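Local coordinates for substrate binding periplasmic protein (Ralstonia solanacearum, PDB 3LOP), which binds leucine and probably captures amino acids in the periplasm for delivery to a membrane transporter, at residues M254-K259 against L282-V287; N262-E267 against G289-K294; A123-E128 against L228-P233. All blocks are in the same frame, centred on the assembly; numbering follows the deposited sequence.

How the interactions relate
Interactions 1 and 2 lie side by side, their centres about 8 Å apart, and share helix 284-303; interaction 3 lies about 13 Å from the first, centre to centre, and about 18 Å from the second. Interactions 2 and 3 are buried, whereas interaction 1 is only partly so. The chemistry follows the place: a proline-aromatic contact without cross-segment hydrogen bonds in interaction 1, valines and a salt bridge between crossing helices in interaction 2, and a carboxylate gripping a turn in interaction 3. Interactions 1 and 3 both reach the bound leucine, and a probable hydrogen bond from Arg285 N to Asp232 OD2 joins them.

Interaction 1: M254-K259 against L282-V287. With LEU (leucine), chain B.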
HETATM    1  N   MSE A 254      -0.735  -6.947  -5.483  1.00  5.30           N
HETATM    2  CA  MSE A 254       0.188  -7.782  -4.721  1.00  6.12           C
HETATM    3  C   MSE A 254      -0.301  -9.225  -4.779  1.00  7.25           C
HETATM    4  O   MSE A 254      -1.460  -9.479  -5.111  1.00  8.07           O
HETATM    5  CB  MSE A 254       0.207  -7.351  -3.252  1.00  7.53           C
HETATM    6  CG  MSE A 254       1.047  -6.131  -2.928  1.00  9.26           C
HETATM    7 SE   MSE A 254       2.930  -6.524  -3.007  1.00 13.61          SE
HETATM    8  CE  MSE A 254       3.506  -4.982  -4.013  1.00 11.81           C
ATOM      9  N   PRO A 255       0.581 -10.191  -4.474  1.00  6.21           N
ATOM     10  CA  PRO A 255       0.157 -11.594  -4.493  1.00  6.95           C
ATOM     11  C   PRO A 255      -1.028 -11.709  -3.528  1.00  7.14           C
ATOM     12  O   PRO A 255      -1.013 -11.128  -2.441  1.00  7.18           O
ATOM     13  CB  PRO A 255       1.396 -12.326  -3.990  1.00  7.04           C
ATOM     14  CG  PRO A 255       2.512 -11.498  -4.559  1.00  7.37           C
ATOM     15  CD  PRO A 255       2.040 -10.082  -4.294  1.00  5.82           C
ATOM     16  N   ASN A 256      -2.049 -12.458  -3.929  1.00  6.26           N
ATOM     17  CA  ASN A 256      -3.259 -12.621  -3.130  1.00  6.35           C
ATOM     18  C   ASN A 256      -3.113 -13.618  -1.984  1.00  7.58           C
ATOM     19  O   ASN A 256      -2.888 -14.801  -2.215  1.00  6.12           O
ATOM     20  CB  ASN A 256      -4.399 -13.050  -4.061  1.00  6.87           C
ATOM     21  CG  ASN A 256      -5.723 -13.228  -3.344  1.00  5.16           C
ATOM     22  OD1 ASN A 256      -5.861 -12.917  -2.164  1.00  6.69           O
ATOM     23  ND2 ASN A 256      -6.715 -13.731  -4.072  1.00  6.49           N
ATOM     24  N   PRO A 257      -3.234 -13.147  -0.730  1.00  6.54           N
ATOM     25  CA  PRO A 257      -3.115 -14.030   0.436  1.00  8.99           C
ATOM     26  C   PRO A 257      -4.075 -15.218   0.336  1.00  9.60           C
ATOM     27  O   PRO A 257      -3.811 -16.290   0.883  1.00 10.92           O
ATOM     28  CB  PRO A 257      -3.471 -13.112   1.602  1.00  9.46           C
ATOM     29  CG  PRO A 257      -2.990 -11.788   1.139  1.00  9.51           C
ATOM     30  CD  PRO A 257      -3.433 -11.749  -0.304  1.00  6.99           C
ATOM     31  N   GLY A 258      -5.188 -15.013  -0.366  1.00  9.95           N
ATOM     32  CA  GLY A 258      -6.180 -16.060  -0.535  1.00 10.75           C
ATOM     33  C   GLY A 258      -5.710 -17.232  -1.375  1.00 11.15           C
ATOM     34  O   GLY A 258      -6.240 -18.337  -1.256  1.00 12.01           O
ATOM     35  N   LYS A 259      -4.728 -16.993  -2.239  1.00 10.09           N
ATOM     36  CA  LYS A 259      -4.178 -18.052  -3.088  1.00  9.95           C
ATOM     37  C   LYS A 259      -2.996 -18.662  -2.351  1.00  9.04           C
ATOM     38  O   LYS A 259      -1.848 -18.283  -2.582  1.00  8.96           O
ATOM     39  CB  LYS A 259      -3.702 -17.485  -4.426  1.00 12.84           C
ATOM     40  CG  LYS A 259      -4.796 -16.905  -5.299  1.00 17.49           C
ATOM     41  CD  LYS A 259      -4.254 -16.572  -6.681  1.00 20.40           C
ATOM     42  CE  LYS A 259      -5.291 -15.855  -7.527  1.00 21.75           C
ATOM     43  NZ  LYS A 259      -5.690 -14.563  -6.906  1.00 16.60           N
ATOM     44  N   LEU A 282      -1.276 -13.251   8.226  1.00 10.30           N
ATOM     45  CA  LEU A 282      -1.172 -13.127   6.781  1.00  9.15           C
ATOM     46  C   LEU A 282      -2.245 -12.135   6.334  1.00  8.77           C
ATOM     47  O   LEU A 282      -3.418 -12.293   6.675  1.00 11.40           O
ATOM     48  CB  LEU A 282      -1.410 -14.490   6.128  1.00  9.13           C
ATOM     49  CG  LEU A 282      -1.511 -14.562   4.603  1.00  9.11           C
ATOM     50  CD1 LEU A 282      -0.203 -14.107   3.967  1.00  8.74           C
ATOM     51  CD2 LEU A 282      -1.835 -15.995   4.193  1.00  9.91           C
ATOM     52  N   SER A 283      -1.840 -11.109   5.593  1.00  6.65           N
ATOM     53  CA  SER A 283      -2.773 -10.100   5.100  1.00  5.28           C
ATOM     54  C   SER A 283      -2.155  -9.412   3.899  1.00  5.16           C
ATOM     55  O   SER A 283      -0.958  -9.542   3.651  1.00  4.78           O
ATOM     56  CB  SER A 283      -3.053  -9.047   6.174  1.00  5.96           C
ATOM     57  OG  SER A 283      -1.909  -8.236   6.395  1.00  5.98           O
ATOM     58  N   PHE A 284      -2.970  -8.668   3.160  1.00  4.87           N
ATOM     59  CA  PHE A 284      -2.464  -7.960   1.996  1.00  4.57           C
ATOM     60  C   PHE A 284      -1.337  -6.994   2.354  1.00  4.51           C
ATOM     61  O   PHE A 284      -0.288  -7.005   1.710  1.00  4.79           O
ATOM     62  CB  PHE A 284      -3.598  -7.204   1.295  1.00  5.28           C
ATOM     63  CG  PHE A 284      -4.255  -7.985   0.186  1.00  6.61           C
ATOM     64  CD1 PHE A 284      -3.616  -8.148  -1.042  1.00  8.64           C
ATOM     65  CD2 PHE A 284      -5.504  -8.568   0.374  1.00  8.87           C
ATOM     66  CE1 PHE A 284      -4.214  -8.883  -2.070  1.00  8.65           C
ATOM     67  CE2 PHE A 284      -6.113  -9.304  -0.646  1.00  7.11           C
ATOM     68  CZ  PHE A 284      -5.465  -9.461  -1.869  1.00  7.73           C
ATOM     69  N   ARG A 285      -1.531  -6.172   3.381  1.00  3.58           N
ATOM     70  CA  ARG A 285      -0.492  -5.216   3.747  1.00  4.01           C
ATOM     71  C   ARG A 285       0.754  -5.893   4.319  1.00  2.92           C
ATOM     72  O   ARG A 285       1.861  -5.388   4.150  1.00  3.22           O
ATOM     73  CB  ARG A 285      -1.031  -4.162   4.727  1.00  4.32           C
ATOM     74  CG  ARG A 285      -2.282  -3.404   4.243  1.00  5.60           C
ATOM     75  CD  ARG A 285      -2.268  -3.080   2.744  1.00  4.96           C
ATOM     76  NE  ARG A 285      -1.258  -2.102   2.334  1.00  6.53           N
ATOM     77  CZ  ARG A 285      -1.373  -0.780   2.463  1.00  5.71           C
ATOM     78  NH1 ARG A 285      -2.461  -0.242   3.006  1.00  5.67           N
ATOM     79  NH2 ARG A 285      -0.405   0.011   2.014  1.00  6.29           N
ATOM     80  N   ALA A 286       0.593  -7.037   4.980  1.00  2.89           N
ATOM     81  CA  ALA A 286       1.757  -7.733   5.520  1.00  3.36           C
ATOM     82  C   ALA A 286       2.562  -8.295   4.349  1.00  3.50           C
ATOM     83  O   ALA A 286       3.795  -8.305   4.368  1.00  2.26           O
ATOM     84  CB  ALA A 286       1.320  -8.857   6.456  1.00  3.31           C
ATOM     85  N   VAL A 287       1.858  -8.767   3.323  1.00  3.44           N
ATOM     86  CA  VAL A 287       2.531  -9.292   2.142  1.00  3.20           C
ATOM     87  C   VAL A 287       3.275  -8.157   1.444  1.00  3.86           C
ATOM     88  O   VAL A 287       4.379  -8.355   0.937  1.00  3.05           O
ATOM     89  CB  VAL A 287       1.521  -9.953   1.176  1.00  2.81           C
ATOM     90  CG1 VAL A 287       2.169 -10.225  -0.183  1.00  4.08           C
ATOM     91  CG2 VAL A 287       1.031 -11.262   1.783  1.00  3.70           C
TER
HETATM   92  N   LEU B 400      -0.428   4.866   2.263  1.00  4.82           N
HETATM   93  CA  LEU B 400      -1.817   4.980   2.789  1.00  7.09           C
HETATM   94  C   LEU B 400      -2.344   3.610   3.168  1.00  7.25           C
HETATM   95  O   LEU B 400      -3.294   3.564   3.974  1.00  7.88           O
HETATM   96  CB  LEU B 400      -2.708   5.593   1.724  1.00  3.61           C
HETATM   97  CG  LEU B 400      -1.969   6.818   1.198  1.00  7.47           C
HETATM   98  CD1 LEU B 400      -2.143   6.945  -0.249  1.00  1.00           C
HETATM   99  CD2 LEU B 400      -2.435   8.029   1.901  1.00  1.00           C
HETATM  100  OXT LEU B 400      -1.801   2.607   2.651  1.00  8.31           O
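Pro257 lies over the Phe284 ring, and this is the tight heart of the contact. Its CD stands 3.4 Å from the centroid of the Phe284 ring and only 11° off the ring normal, a CH-pi contact aimed at the centre of the face. On the same proline, CG lies 3.7 Å from Ser283 C, so the pyrrolidine ring of Pro257 touches the aromatic face through CD and the start of the helix backbone through CG. Val287 divides its two methyls between the prolines. With CG1 anti to the backbone N (chi1 168°), that methyl is directed to Pro255 CD at 4.1 Å, while CG2 meets Pro257 CG.

Toward solvent the contact thins out. Leu282, partly exposed, makes an ordinary apolar contact at the edge, its CG 3.9 Å from Pro257 CB, and beyond it Gly258 and Lys259 make no contact with 282-287. The type I turn from Asn256 to Lys259 is also an Asx turn: Asn256 OD1 accepts from Gly258 N at 2.8 Å, the donor well above the carbonyl plane. The same OD1 lies obliquely by Phe284 CZ at 3.5 Å.

Ser283 is the N-cap, its OG accepting from Ala286 N. From the first turn of this helix Arg285 reaches the pocket: NH1 and NH2 both donate to OXT of the bound leucine, which lies at the guanidinium edge, and NE forms a salt bridge with Glu288.

Helix 263-275 packs against Leu282 and Val287 through Phe268 and Ile265, helix 19-38 touches Ser283 and Arg285, and strand 354-356 meets Phe284 at Val354.

Interaction 2: N262-E267 against G289-K294; sequences NPVIRE and GFVAAK
Val264 and Glu267 of helix 263-275 meet Phe290, Val291 and Lys294 of helix 284-303 in a nearly perpendicular helix-helix crossing. The axes of the short segments make an angle of 95° and stay 11.3 Å apart, a separation bridged by side chains.

The apolar part is a small set of methyl and ring contacts. Val264 CG1 meets Val291 CG2 at 4.0 Å, the two side chains crossing at about a right angle, and the same methyl approaches Phe290 CD2 more loosely at 4.4 Å. Phe290 has CG anti to its backbone nitrogen (chi1 -168°), which carries the ring across to Glu267, whose CG lies 4.0 Å from Phe290 CZ. The ring also meets Tyr32 of helix 19-38 edge-to-face.

Capping fixes the start of the first helix: Asn262 OD1 accepts from Ile265 N in the carbonyl plane, and weakly from Val264 N.

The charged part is one salt bridge between extended chains coming from opposite directions. Each charged group has a second partner, Trp35 NE1 for Glu267 OE2 and Val324 O for Lys294 NZ. Lys294 NZ reaches Glu267 OE1 at 2.7 Å on its syn side, 16° out of the carboxylate plane.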
ATOM      1  N   ASN A 262       0.286 -19.666  -4.163  1.00  5.04           N
ATOM      2  CA  ASN A 262       1.176 -18.683  -4.768  1.00  5.20           C
ATOM      3  C   ASN A 262       2.527 -18.762  -4.048  1.00  4.58           C
ATOM      4  O   ASN A 262       2.578 -18.796  -2.821  1.00  5.31           O
ATOM      5  CB  ASN A 262       0.574 -17.284  -4.635  1.00  5.36           C
ATOM      6  CG  ASN A 262       1.542 -16.195  -5.045  1.00  8.04           C
ATOM      7  OD1 ASN A 262       2.395 -15.782  -4.262  1.00  7.65           O
ATOM      8  ND2 ASN A 262       1.424 -15.734  -6.284  1.00  9.29           N
ATOM      9  N   PRO A 263       3.639 -18.807  -4.806  1.00  4.48           N
ATOM     10  CA  PRO A 263       4.980 -18.892  -4.208  1.00  4.09           C
ATOM     11  C   PRO A 263       5.309 -17.874  -3.117  1.00  3.14           C
ATOM     12  O   PRO A 263       5.942 -18.222  -2.125  1.00  3.63           O
ATOM     13  CB  PRO A 263       5.905 -18.757  -5.414  1.00  4.26           C
ATOM     14  CG  PRO A 263       5.116 -19.413  -6.500  1.00  4.83           C
ATOM     15  CD  PRO A 263       3.719 -18.875  -6.276  1.00  5.18           C
ATOM     16  N   VAL A 264       4.897 -16.624  -3.300  1.00  3.46           N
ATOM     17  CA  VAL A 264       5.182 -15.606  -2.296  1.00  3.44           C
ATOM     18  C   VAL A 264       4.397 -15.894  -1.020  1.00  3.38           C
ATOM     19  O   VAL A 264       4.926 -15.773   0.086  1.00  4.12           O
ATOM     20  CB  VAL A 264       4.828 -14.190  -2.810  1.00  3.14           C
ATOM     21  CG1 VAL A 264       5.064 -13.160  -1.711  1.00  3.62           C
ATOM     22  CG2 VAL A 264       5.676 -13.853  -4.024  1.00  3.63           C
ATOM     23  N   ILE A 265       3.137 -16.290  -1.179  1.00  3.22           N
ATOM     24  CA  ILE A 265       2.293 -16.597  -0.032  1.00  2.51           C
ATOM     25  C   ILE A 265       2.847 -17.827   0.678  1.00  3.80           C
ATOM     26  O   ILE A 265       2.858 -17.893   1.911  1.00  3.25           O
ATOM     27  CB  ILE A 265       0.828 -16.837  -0.466  1.00  2.44           C
ATOM     28  CG1 ILE A 265       0.297 -15.590  -1.187  1.00  3.05           C
ATOM     29  CG2 ILE A 265      -0.037 -17.157   0.746  1.00  3.34           C
ATOM     30  CD1 ILE A 265       0.453 -14.278  -0.403  1.00  2.97           C
ATOM     31  N   ARG A 266       3.321 -18.799  -0.096  1.00  3.03           N
ATOM     32  CA  ARG A 266       3.897 -19.987   0.514  1.00  4.39           C
ATOM     33  C   ARG A 266       5.149 -19.617   1.300  1.00  3.43           C
ATOM     34  O   ARG A 266       5.349 -20.112   2.409  1.00  4.33           O
ATOM     35  CB  ARG A 266       4.210 -21.060  -0.539  1.00  4.18           C
ATOM     36  CG  ARG A 266       2.969 -21.857  -0.923  1.00  5.61           C
ATOM     37  CD  ARG A 266       3.273 -23.125  -1.706  1.00  7.96           C
ATOM     38  NE  ARG A 266       3.603 -22.872  -3.105  1.00  9.55           N
ATOM     39  CZ  ARG A 266       4.838 -22.866  -3.596  1.00  8.57           C
ATOM     40  NH1 ARG A 266       5.872 -23.096  -2.799  1.00  8.68           N
ATOM     41  NH2 ARG A 266       5.033 -22.647  -4.889  1.00  7.84           N
ATOM     42  N   GLU A 267       5.985 -18.739   0.749  1.00  2.59           N
ATOM     43  CA  GLU A 267       7.192 -18.346   1.470  1.00  3.33           C
ATOM     44  C   GLU A 267       6.834 -17.579   2.744  1.00  3.18           C
ATOM     45  O   GLU A 267       7.481 -17.740   3.781  1.00  3.46           O
ATOM     46  CB  GLU A 267       8.123 -17.493   0.594  1.00  3.28           C
ATOM     47  CG  GLU A 267       9.497 -17.310   1.253  1.00  3.21           C
ATOM     48  CD  GLU A 267      10.434 -16.372   0.518  1.00  5.39           C
ATOM     49  OE1 GLU A 267      10.050 -15.823  -0.536  1.00  4.80           O
ATOM     50  OE2 GLU A 267      11.569 -16.184   1.009  1.00  6.08           O
ATOM     51  N   GLY A 289       4.648  -5.599   2.837  1.00  1.64           N
ATOM     52  CA  GLY A 289       5.870  -5.343   3.582  1.00  2.08           C
ATOM     53  C   GLY A 289       6.916  -6.417   3.331  1.00  2.63           C
ATOM     54  O   GLY A 289       8.111  -6.126   3.220  1.00  3.28           O
ATOM     55  N   PHE A 290       6.457  -7.662   3.264  1.00  2.70           N
ATOM     56  CA  PHE A 290       7.307  -8.825   3.011  1.00  2.82           C
ATOM     57  C   PHE A 290       7.980  -8.658   1.641  1.00  3.14           C
ATOM     58  O   PHE A 290       9.198  -8.821   1.501  1.00  3.97           O
ATOM     59  CB  PHE A 290       6.420 -10.079   3.025  1.00  3.02           C
ATOM     60  CG  PHE A 290       7.168 -11.388   3.053  1.00  3.00           C
ATOM     61  CD1 PHE A 290       7.620 -11.925   4.256  1.00  3.36           C
ATOM     62  CD2 PHE A 290       7.363 -12.112   1.885  1.00  4.79           C
ATOM     63  CE1 PHE A 290       8.251 -13.175   4.291  1.00  3.36           C
ATOM     64  CE2 PHE A 290       7.994 -13.361   1.908  1.00  4.17           C
ATOM     65  CZ  PHE A 290       8.437 -13.891   3.112  1.00  3.07           C
ATOM     66  N   VAL A 291       7.173  -8.319   0.639  1.00  2.98           N
ATOM     67  CA  VAL A 291       7.662  -8.127  -0.725  1.00  2.80           C
ATOM     68  C   VAL A 291       8.652  -6.969  -0.830  1.00  2.43           C
ATOM     69  O   VAL A 291       9.692  -7.090  -1.478  1.00  2.64           O
ATOM     70  CB  VAL A 291       6.476  -7.897  -1.699  1.00  3.44           C
ATOM     71  CG1 VAL A 291       6.977  -7.408  -3.048  1.00  4.66           C
ATOM     72  CG2 VAL A 291       5.706  -9.201  -1.886  1.00  3.17           C
ATOM     73  N   ALA A 292       8.334  -5.846  -0.194  1.00  2.90           N
ATOM     74  CA  ALA A 292       9.226  -4.695  -0.242  1.00  1.81           C
ATOM     75  C   ALA A 292      10.569  -5.056   0.379  1.00  2.96           C
ATOM     76  O   ALA A 292      11.628  -4.730  -0.165  1.00  2.65           O
ATOM     77  CB  ALA A 292       8.605  -3.517   0.492  1.00  3.43           C
ATOM     78  N   ALA A 293      10.522  -5.744   1.516  1.00  2.38           N
ATOM     79  CA  ALA A 293      11.743  -6.149   2.200  1.00  3.42           C
ATOM     80  C   ALA A 293      12.581  -7.087   1.336  1.00  3.23           C
ATOM     81  O   ALA A 293      13.802  -6.967   1.292  1.00  3.67           O
ATOM     82  CB  ALA A 293      11.405  -6.820   3.528  1.00  3.67           C
ATOM     83  N   LYS A 294      11.924  -8.014   0.640  1.00  3.84           N
ATOM     84  CA  LYS A 294      12.645  -8.958  -0.207  1.00  3.67           C
ATOM     85  C   LYS A 294      13.301  -8.249  -1.392  1.00  4.23           C
ATOM     86  O   LYS A 294      14.423  -8.576  -1.772  1.00  3.86           O
ATOM     87  CB  LYS A 294      11.709 -10.065  -0.703  1.00  4.91           C
ATOM     88  CG  LYS A 294      12.451 -11.185  -1.417  1.00  4.95           C
ATOM     89  CD  LYS A 294      11.566 -12.395  -1.657  1.00  6.00           C
ATOM     90  CE  LYS A 294      12.370 -13.526  -2.284  1.00  7.11           C
ATOM     91  NZ  LYS A 294      11.529 -14.734  -2.512  1.00  4.77           N
TER

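Interaction 3: A123-E128 against L228-P233; sequences ASYQQE and LSSIDP. With LEU (leucine), chain B.
The leucine pocket of this periplasmic binding protein receives Tyr125 and Ser230 from this contact, in which the N-terminus of helix 125-138 packs on a type I turn running from Leu228 to Ile231. Tyr125 also belongs to the magnesium site, with Ala106 and Lys122.

The apolar part lies on the tyrosine. Leu228 CD1 sits over the centre of the Tyr125 ring, 3.9 Å from the centroid and 8° off the normal, a CH-pi contact. Its other branch, Leu228 CD2, lies 3.8 Å from Tyr125 CD1, so the two methyls lean on one side of the ring, and the side chains cross at about a right angle. Farther along, Tyr125 OH is 3.8 Å from Ser230 CB, which itself lies 3.8 Å from CB of the bound leucine.

The polar part belongs to Glu128, which grips Ser229 with both carboxylate oxygens: Ser229 N donates to the syn lone pair of Glu128 OE1 at 2.8 Å, and Ser229 OG donates to Glu128 OE2 at 2.7 Å, 29° out of the carboxylate plane. Two bonds to one residue, through its N and OG, fix the rotation of the buried carboxylate.

Ser230 OG is held by Ala204 O. Helix 152-166 brings Leu153 against Tyr125 and Leu228, and strand 199-203, next to the edge strand 224-227 that leads into the turn, packs Phe201 on Leu228.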
ATOM      1  N   ALA A 123       1.637  -1.471  -8.600  1.00  4.40           N
ATOM      2  CA  ALA A 123       0.962  -0.728  -9.657  1.00  4.35           C
ATOM      3  C   ALA A 123       0.314   0.473  -8.975  1.00  4.98           C
ATOM      4  O   ALA A 123      -0.122   0.379  -7.826  1.00  5.34           O
ATOM      5  CB  ALA A 123      -0.091  -1.604 -10.326  1.00  5.87           C
ATOM      6  N   SER A 124       0.249   1.590  -9.693  1.00  4.35           N
ATOM      7  CA  SER A 124      -0.275   2.852  -9.166  1.00  3.85           C
ATOM      8  C   SER A 124      -1.781   2.959  -8.948  1.00  3.85           C
ATOM      9  O   SER A 124      -2.560   2.148  -9.445  1.00  4.04           O
ATOM     10  CB  SER A 124       0.143   3.989 -10.092  1.00  4.42           C
ATOM     11  OG  SER A 124      -0.645   3.967 -11.275  1.00  6.62           O
ATOM     12  N   TYR A 125      -2.182   3.991  -8.210  1.00  4.16           N
ATOM     13  CA  TYR A 125      -3.595   4.242  -7.954  1.00  4.31           C
ATOM     14  C   TYR A 125      -4.317   4.520  -9.266  1.00  5.50           C
ATOM     15  O   TYR A 125      -5.462   4.108  -9.448  1.00  5.29           O
ATOM     16  CB  TYR A 125      -3.800   5.450  -7.034  1.00  3.94           C
ATOM     17  CG  TYR A 125      -3.422   5.239  -5.588  1.00  4.51           C
ATOM     18  CD1 TYR A 125      -3.477   3.975  -5.004  1.00  4.50           C
ATOM     19  CD2 TYR A 125      -3.070   6.323  -4.784  1.00  4.61           C
ATOM     20  CE1 TYR A 125      -3.193   3.796  -3.651  1.00  3.75           C
ATOM     21  CE2 TYR A 125      -2.786   6.157  -3.436  1.00  3.66           C
ATOM     22  CZ  TYR A 125      -2.850   4.891  -2.875  1.00  4.75           C
ATOM     23  OH  TYR A 125      -2.564   4.710  -1.546  1.00  5.81           O
ATOM     24  N   GLN A 126      -3.653   5.228 -10.177  1.00  5.31           N
ATOM     25  CA  GLN A 126      -4.277   5.537 -11.459  1.00  6.07           C
ATOM     26  C   GLN A 126      -4.554   4.256 -12.239  1.00  5.32           C
ATOM     27  O   GLN A 126      -5.584   4.137 -12.896  1.00  5.99           O
ATOM     28  CB  GLN A 126      -3.394   6.472 -12.285  1.00  8.05           C
ATOM     29  CG  GLN A 126      -4.097   7.046 -13.519  1.00 11.49           C
ATOM     30  CD  GLN A 126      -5.355   7.825 -13.167  1.00 13.84           C
ATOM     31  OE1 GLN A 126      -5.310   8.780 -12.388  1.00 17.67           O
ATOM     32  NE2 GLN A 126      -6.485   7.423 -13.741  1.00 14.53           N
ATOM     33  N   GLN A 127      -3.637   3.294 -12.167  1.00  4.98           N
ATOM     34  CA  GLN A 127      -3.845   2.029 -12.859  1.00  5.15           C
ATOM     35  C   GLN A 127      -5.041   1.313 -12.240  1.00  5.00           C
ATOM     36  O   GLN A 127      -5.856   0.732 -12.954  1.00  5.28           O
ATOM     37  CB  GLN A 127      -2.607   1.135 -12.764  1.00  4.95           C
ATOM     38  CG  GLN A 127      -1.395   1.648 -13.520  1.00  6.76           C
ATOM     39  CD  GLN A 127      -0.243   0.662 -13.480  1.00  6.95           C
ATOM     40  OE1 GLN A 127      -0.242  -0.343 -14.197  1.00 11.96           O
ATOM     41  NE2 GLN A 127       0.736   0.931 -12.627  1.00  5.31           N
ATOM     42  N   GLU A 128      -5.138   1.358 -10.911  1.00  4.78           N
ATOM     43  CA  GLU A 128      -6.243   0.727 -10.192  1.00  5.38           C
ATOM     44  C   GLU A 128      -7.567   1.372 -10.597  1.00  4.77           C
ATOM     45  O   GLU A 128      -8.542   0.682 -10.907  1.00  5.00           O
ATOM     46  CB  GLU A 128      -6.075   0.895  -8.678  1.00  4.61           C
ATOM     47  CG  GLU A 128      -4.930   0.125  -8.042  1.00  6.95           C
ATOM     48  CD  GLU A 128      -4.929   0.278  -6.529  1.00  9.07           C
ATOM     49  OE1 GLU A 128      -5.985   0.020  -5.912  1.00  9.57           O
ATOM     50  OE2 GLU A 128      -3.885   0.653  -5.955  1.00  9.65           O
ATOM     51  N   LEU A 228      -9.436   1.701  -3.379  1.00  3.97           N
ATOM     52  CA  LEU A 228      -7.999   1.571  -3.602  1.00  4.43           C
ATOM     53  C   LEU A 228      -7.336   0.499  -2.739  1.00  4.56           C
ATOM     54  O   LEU A 228      -7.886   0.073  -1.722  1.00  5.31           O
ATOM     55  CB  LEU A 228      -7.314   2.913  -3.337  1.00  5.38           C
ATOM     56  CG  LEU A 228      -7.664   4.060  -4.287  1.00  5.60           C
ATOM     57  CD1 LEU A 228      -7.028   5.353  -3.785  1.00  7.92           C
ATOM     58  CD2 LEU A 228      -7.185   3.731  -5.689  1.00  6.12           C
ATOM     59  N   SER A 229      -6.138   0.087  -3.150  1.00  5.47           N
ATOM     60  CA  SER A 229      -5.372  -0.934  -2.435  1.00  5.19           C
ATOM     61  C   SER A 229      -4.897  -0.455  -1.065  1.00  6.82           C
ATOM     62  O   SER A 229      -4.215  -1.181  -0.340  1.00  6.95           O
ATOM     63  CB  SER A 229      -4.175  -1.382  -3.275  1.00  5.42           C
ATOM     64  OG  SER A 229      -3.289  -0.306  -3.514  1.00  7.05           O
ATOM     65  N   SER A 230      -5.249   0.780  -0.725  1.00  4.82           N
ATOM     66  CA  SER A 230      -4.909   1.337   0.575  1.00  6.37           C
ATOM     67  C   SER A 230      -5.869   0.713   1.589  1.00  6.22           C
ATOM     68  O   SER A 230      -5.700   0.858   2.799  1.00  7.61           O
ATOM     69  CB  SER A 230      -5.082   2.857   0.553  1.00  6.86           C
ATOM     70  OG  SER A 230      -6.352   3.218   0.030  1.00  7.27           O
ATOM     71  N   ILE A 231      -6.879   0.020   1.071  1.00  5.56           N
ATOM     72  CA  ILE A 231      -7.886  -0.639   1.896  1.00  5.68           C
ATOM     73  C   ILE A 231      -7.751  -2.161   1.807  1.00  6.10           C
ATOM     74  O   ILE A 231      -8.161  -2.773   0.825  1.00  7.56           O
ATOM     75  CB  ILE A 231      -9.298  -0.244   1.436  1.00  5.29           C
ATOM     76  CG1 ILE A 231      -9.450   1.278   1.500  1.00  5.35           C
ATOM     77  CG2 ILE A 231     -10.344  -0.935   2.306  1.00  6.15           C
ATOM     78  CD1 ILE A 231     -10.653   1.811   0.747  1.00  5.30           C
ATOM     79  N   ASP A 232      -7.170  -2.764   2.838  1.00  6.24           N
ATOM     80  CA  ASP A 232      -6.988  -4.212   2.878  1.00  7.55           C
ATOM     81  C   ASP A 232      -8.373  -4.853   3.013  1.00  7.91           C
ATOM     82  O   ASP A 232      -9.068  -4.633   4.005  1.00  8.20           O
ATOM     83  CB  ASP A 232      -6.117  -4.572   4.085  1.00  8.00           C
ATOM     84  CG  ASP A 232      -5.692  -6.024   4.089  1.00 10.56           C
ATOM     85  OD1 ASP A 232      -6.551  -6.897   3.847  1.00 10.99           O
ATOM     86  OD2 ASP A 232      -4.499  -6.289   4.348  1.00  8.43           O
ATOM     87  N   PRO A 233      -8.794  -5.655   2.019  1.00  8.27           N
ATOM     88  CA  PRO A 233     -10.117  -6.287   2.102  1.00  8.59           C
ATOM     89  C   PRO A 233     -10.294  -7.207   3.306  1.00 10.75           C
ATOM     90  O   PRO A 233     -11.415  -7.433   3.764  1.00  9.49           O
ATOM     91  CB  PRO A 233     -10.232  -7.026   0.769  1.00  9.69           C
ATOM     92  CG  PRO A 233      -8.811  -7.368   0.455  1.00  9.53           C
ATOM     93  CD  PRO A 233      -8.075  -6.097   0.811  1.00  8.51           C
TER
HETATM   94  N   LEU B 400      -0.428   4.866   2.263  1.00  4.82           N
HETATM   95  CA  LEU B 400      -1.817   4.980   2.789  1.00  7.09           C
HETATM   96  C   LEU B 400      -2.344   3.610   3.168  1.00  7.25           C
HETATM   97  O   LEU B 400      -3.294   3.564   3.974  1.00  7.88           O
HETATM   98  CB  LEU B 400      -2.708   5.593   1.724  1.00  3.61           C
HETATM   99  CG  LEU B 400      -1.969   6.818   1.198  1.00  7.47           C
HETATM  100  CD1 LEU B 400      -2.143   6.945  -0.249  1.00  1.00           C
HETATM  101  CD2 LEU B 400      -2.435   8.029   1.901  1.00  1.00           C
HETATM  102  OXT LEU B 400      -1.801   2.607   2.651  1.00  8.31           O